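Local coordinates for RNA pseudouridylate synthase domain-containing protein 1 (PDB 5VBB) that probably binds RNA and converts uridine to pseudouridine, as expected of a member of the RluA family of pseudouridine synthases, at residues A[165-170]-A[252-257]. Numbering follows the deposited sequence.
Sequences LLKPLT and QALRAT
Lys167 and Leu254 pass each other in opposite directions where the end of strand 159-168 meets the last turn of helix 247-256. The lysine is extended: CG lies anti to the backbone N (chi1 -171°) and the later torsions stay near 180°, which carries the chain across to the helix. Its methylene CD therefore lies alongside the leucine, 4.1 Å from Leu254 CD2, while the ammonium extends further, toward Thr257. These two side chains approach tip to tip, Lys167 NZ standing 3.9 Å from the methyl CG2 of Thr257. With OG1 beside the backbone N and CG2 anti to it (chi1 -56°), the threonine directs its methyl at the lysine while the hydroxyl turns back to the helix: Thr257 OG1 donates to Ala253 O at 2.7 Å, reaching the carbonyl from above its plane, 35° out of it. This bond to the carbonyl four residues earlier helps fix the rotation of the threonine side chain.

The other branch of Leu254 serves Leu165, with CD1 4.5 Å from Leu165 CD2, a loose apolar approach. Both leucines also touch Ala98, and Leu254 reaches Tyr212, so the helix packs against the antiparallel sheet containing strands 96-104, 159-168 and 208-216. The two segments together bury 160 Å². The chemistry implies modest, mainly apolar packing: the lysine contributes its aliphatic stem, its ammonium meets a methyl, and no hydrogen bond links the segments.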
loop_
_atom_site.group_PDB
_atom_site.type_symbol
_atom_site.label_atom_id
_atom_site.label_comp_id
_atom_site.label_asym_id
_atom_site.label_seq_id
_atom_site.Cartn_x
_atom_site.Cartn_y
_atom_site.Cartn_z
ATOM N N LEU A 165 1.978 10.251 1.118
ATOM C CA LEU A 165 1.276 9.414 2.084
ATOM C C LEU A 165 -0.135 9.248 1.492
ATOM O O LEU A 165 -0.764 10.248 1.111
ATOM C CB LEU A 165 1.212 10.097 3.451
ATOM C CG LEU A 165 0.478 9.364 4.603
ATOM C CD1 LEU A 165 1.168 8.091 4.962
ATOM C CD2 LEU A 165 0.444 10.210 5.820
ATOM N N LEU A 166 -0.635 8.012 1.420
ATOM C CA LEU A 166 -1.959 7.711 0.882
ATOM C C LEU A 166 -2.798 7.057 1.915
ATOM O O LEU A 166 -2.377 6.055 2.486
ATOM C CB LEU A 166 -1.856 6.791 -0.322
ATOM C CG LEU A 166 -1.047 7.356 -1.499
ATOM C CD1 LEU A 166 -0.574 6.278 -2.392
ATOM C CD2 LEU A 166 -1.818 8.395 -2.250
ATOM N N LYS A 167 -3.991 7.590 2.176
ATOM C CA LYS A 167 -4.906 6.982 3.139
ATOM C C LYS A 167 -6.193 6.642 2.403
ATOM O O LYS A 167 -6.988 7.533 2.090
ATOM C CB LYS A 167 -5.162 7.927 4.296
ATOM C CG LYS A 167 -5.937 7.277 5.444
ATOM C CD LYS A 167 -6.354 8.303 6.446
ATOM C CE LYS A 167 -7.286 7.729 7.462
ATOM N NZ LYS A 167 -7.723 8.764 8.424
ATOM N N PRO A 168 -6.396 5.372 2.044
ATOM C CA PRO A 168 -7.666 5.022 1.408
ATOM C C PRO A 168 -8.770 4.897 2.453
ATOM O O PRO A 168 -8.519 4.360 3.523
ATOM C CB PRO A 168 -7.392 3.669 0.781
ATOM C CG PRO A 168 -6.314 3.029 1.628
ATOM C CD PRO A 168 -5.568 4.178 2.309
ATOM N N LEU A 169 -9.966 5.374 2.143
ATOM C CA LEU A 169 -11.126 5.186 3.009
ATOM C C LEU A 169 -12.039 4.132 2.427
ATOM O O LEU A 169 -13.084 3.900 2.991
ATOM C CB LEU A 169 -11.870 6.500 3.233
ATOM C CG LEU A 169 -11.042 7.552 3.995
ATOM C CD1 LEU A 169 -11.801 8.844 4.148
ATOM C CD2 LEU A 169 -10.645 7.041 5.382
ATOM N N THR A 170 -11.665 3.527 1.290
ATOM C CA THR A 170 -12.419 2.449 0.659
ATOM C C THR A 170 -11.407 1.363 0.307
ATOM O O THR A 170 -10.208 1.604 0.406
ATOM C CB THR A 170 -13.186 2.931 -0.529
ATOM O OG1 THR A 170 -12.278 3.540 -1.414
ATOM C CG2 THR A 170 -14.289 3.909 -0.160
ATOM N N GLN A 252 1.749 10.866 13.833
ATOM C CA GLN A 252 1.057 11.253 15.074
ATOM C C GLN A 252 -0.431 11.589 14.799
ATOM O O GLN A 252 -1.296 11.237 15.585
ATOM C CB GLN A 252 1.731 12.470 15.746
ATOM C CG GLN A 252 3.150 12.232 16.237
ATOM C CD GLN A 252 3.188 11.115 17.226
ATOM O OE1 GLN A 252 2.486 11.146 18.238
ATOM N NE2 GLN A 252 3.892 10.045 16.902
ATOM N N ALA A 253 -0.749 12.216 13.661
ATOM C CA ALA A 253 -2.156 12.503 13.345
ATOM C C ALA A 253 -2.926 11.225 12.998
ATOM O O ALA A 253 -4.068 11.053 13.435
ATOM C CB ALA A 253 -2.275 13.528 12.212
ATOM N N LEU A 254 -2.286 10.303 12.294
ATOM C CA LEU A 254 -2.897 9.008 11.969
ATOM C C LEU A 254 -3.261 8.258 13.215
ATOM O O LEU A 254 -4.381 7.803 13.337
ATOM C CB LEU A 254 -1.922 8.115 11.167
ATOM C CG LEU A 254 -1.956 8.213 9.665
ATOM C CD1 LEU A 254 -0.822 7.443 9.076
ATOM C CD2 LEU A 254 -3.278 7.628 9.088
ATOM N N ARG A 255 -2.321 8.161 14.152
ATOM C CA ARG A 255 -2.486 7.412 15.423
ATOM C C ARG A 255 -3.622 7.946 16.256
ATOM O O ARG A 255 -4.367 7.158 16.864
ATOM C CB ARG A 255 -1.177 7.446 16.237
ATOM C CG ARG A 255 -0.040 6.654 15.598
ATOM C CD ARG A 255 1.248 6.705 16.439
ATOM N NE ARG A 255 2.095 5.523 16.223
ATOM C CZ ARG A 255 3.426 5.506 16.098
ATOM N NH1 ARG A 255 4.065 4.360 15.908
ATOM N NH2 ARG A 255 4.127 6.636 16.156
ATOM N N ALA A 256 -3.792 9.290 16.257
ATOM C CA ALA A 256 -4.850 9.970 17.027
ATOM C C ALA A 256 -6.193 10.001 16.338
ATOM O O ALA A 256 -7.181 10.352 16.996
ATOM C CB ALA A 256 -4.437 11.387 17.331
ATOM N N THR A 257 -6.272 9.626 15.058
ATOM C CA THR A 257 -7.559 9.648 14.361
ATOM C C THR A 257 -8.494 8.559 14.876
ATOM O O THR A 257 -8.084 7.418 14.987
ATOM C CB THR A 257 -7.377 9.536 12.846
ATOM O OG1 THR A 257 -6.513 10.595 12.419
ATOM C CG2 THR A 257 -8.700 9.665 12.083
#